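Local atomic coordinates of betaine aldehyde dehydrogenase (Staphylococcus aureus subsp. aureus COL, PDB entry 4QTO), a protein that catalyses the NAD-dependent oxidation of betaine aldehyde to glycine betaine. Residues A[423-426]-A[430-433]. Numbering follows the deposited sequence. Where two conformers were deposited one is given.
Sequences EGFE and EAIQ
At the turn from strand 419-425 into helix 428-436, Phe425 and Ala431 meet on the apolar side while Glu430 reaches back to the strand end. The methyl CB of Ala431 sits over the centre of one face of the Phe425 ring, 3.6 Å from its centroid and 8° off the ring normal, a CH-pi contact. A chi1 of 66° swings the ring to the helix side, beside the first turn, and the rotation about CB-CG presents its face to this methyl. Both residues also touch Ile287 of strand 285-288, and Phe289 meets the Phe425 ring edge-to-face. The strand lies within the mixed sheet of the domain that, in aldehyde dehydrogenases, carries the catalytic cysteine; helix 428-436 follows after a two-residue link and packs back against it. Glu430, with its chain stretched out, brings OE1 to within 2.8 Å of Glu426 N. That N-H meets the carboxylate on its anti side, 31° out of plane, in a fairly straight bond. A water links the second oxygen to the preceding peptide, donating to Glu430 OE2 at 2.8 Å and to Gly424 O at 3.0 Å. The carboxylate of Glu426 is held elsewhere, its OE1 hydrogen-bonded to Asn323.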
loop_
_atom_site.group_PDB
_atom_site.type_symbol
_atom_site.label_atom_id
_atom_site.label_comp_id
_atom_site.label_asym_id
_atom_site.label_seq_id
_atom_site.Cartn_x
_atom_site.Cartn_y
_atom_site.Cartn_z
ATOM N N GLU A 423 1.342 8.932 40.720
ATOM C CA GLU A 423 1.561 7.610 41.292
ATOM C C GLU A 423 3.007 7.261 41.078
ATOM O O GLU A 423 3.588 7.638 40.046
ATOM C CB GLU A 423 0.757 6.528 40.562
ATOM C CG GLU A 423 -0.737 6.521 40.838
ATOM C CD GLU A 423 -1.474 5.777 39.737
ATOM O OE1 GLU A 423 -1.704 4.560 39.858
ATOM O OE2 GLU A 423 -1.682 6.408 38.677
ATOM N N GLY A 424 3.571 6.496 41.998
ATOM C CA GLY A 424 4.940 6.044 41.826
ATOM C C GLY A 424 5.006 4.636 41.251
ATOM O O GLY A 424 4.047 3.849 41.381
ATOM N N PHE A 425 6.128 4.306 40.612
ATOM C CA PHE A 425 6.377 2.941 40.139
ATOM C C PHE A 425 7.835 2.582 40.420
ATOM O O PHE A 425 8.713 3.452 40.416
ATOM C CB PHE A 425 6.053 2.732 38.676
ATOM C CG PHE A 425 6.929 3.496 37.723
ATOM C CD1 PHE A 425 8.155 2.963 37.320
ATOM C CD2 PHE A 425 6.541 4.725 37.218
ATOM C CE1 PHE A 425 8.964 3.654 36.431
ATOM C CE2 PHE A 425 7.334 5.407 36.319
ATOM C CZ PHE A 425 8.546 4.869 35.926
ATOM N N GLU A 426 8.111 1.304 40.636
ATOM C CA GLU A 426 9.465 0.894 40.978
ATOM C C GLU A 426 10.295 0.539 39.749
ATOM O O GLU A 426 11.454 0.949 39.622
ATOM C CB GLU A 426 9.413 -0.295 41.937
ATOM C CG GLU A 426 10.743 -0.723 42.495
ATOM C CD GLU A 426 11.409 0.345 43.371
ATOM O OE1 GLU A 426 10.707 1.183 43.998
ATOM O OE2 GLU A 426 12.649 0.299 43.439
ATOM N N GLU A 430 6.453 -2.461 36.238
ATOM C CA GLU A 430 5.361 -1.865 37.031
ATOM C C GLU A 430 4.766 -0.626 36.331
ATOM O O GLU A 430 3.552 -0.430 36.334
ATOM C CB GLU A 430 5.811 -1.510 38.444
ATOM C CG GLU A 430 4.616 -1.085 39.284
ATOM C CD GLU A 430 4.916 -0.787 40.750
ATOM O OE1 GLU A 430 6.070 -0.493 41.125
ATOM O OE2 GLU A 430 3.954 -0.850 41.525
ATOM N N ALA A 431 5.608 0.187 35.699
ATOM C CA ALA A 431 5.132 1.369 34.945
ATOM C C ALA A 431 4.127 0.938 33.868
ATOM O O ALA A 431 3.062 1.528 33.700
ATOM C CB ALA A 431 6.291 2.124 34.301
ATOM N N ILE A 432 4.507 -0.090 33.114
ATOM C CA ILE A 432 3.641 -0.622 32.069
ATOM C C ILE A 432 2.324 -1.185 32.648
ATOM O O ILE A 432 1.231 -0.907 32.122
ATOM C CB ILE A 432 4.377 -1.719 31.267
ATOM C CG1 ILE A 432 5.544 -1.090 30.481
ATOM C CG2 ILE A 432 3.393 -2.440 30.371
ATOM C CD1 ILE A 432 6.557 -2.119 30.025
ATOM N N GLN A 433 2.431 -1.968 33.722
ATOM C CA GLN A 433 1.242 -2.569 34.348
ATOM C C GLN A 433 0.261 -1.501 34.831
ATOM O O GLN A 433 -0.938 -1.591 34.581
ATOM C CB GLN A 433 1.640 -3.485 35.494
ATOM C CG GLN A 433 2.325 -4.761 35.057
ATOM C CD GLN A 433 2.811 -5.607 36.217
ATOM O OE1 GLN A 433 2.511 -5.327 37.385
ATOM N NE2 GLN A 433 3.576 -6.654 35.897
HETATM O O HOH W 1 3.341 1.408 42.999
#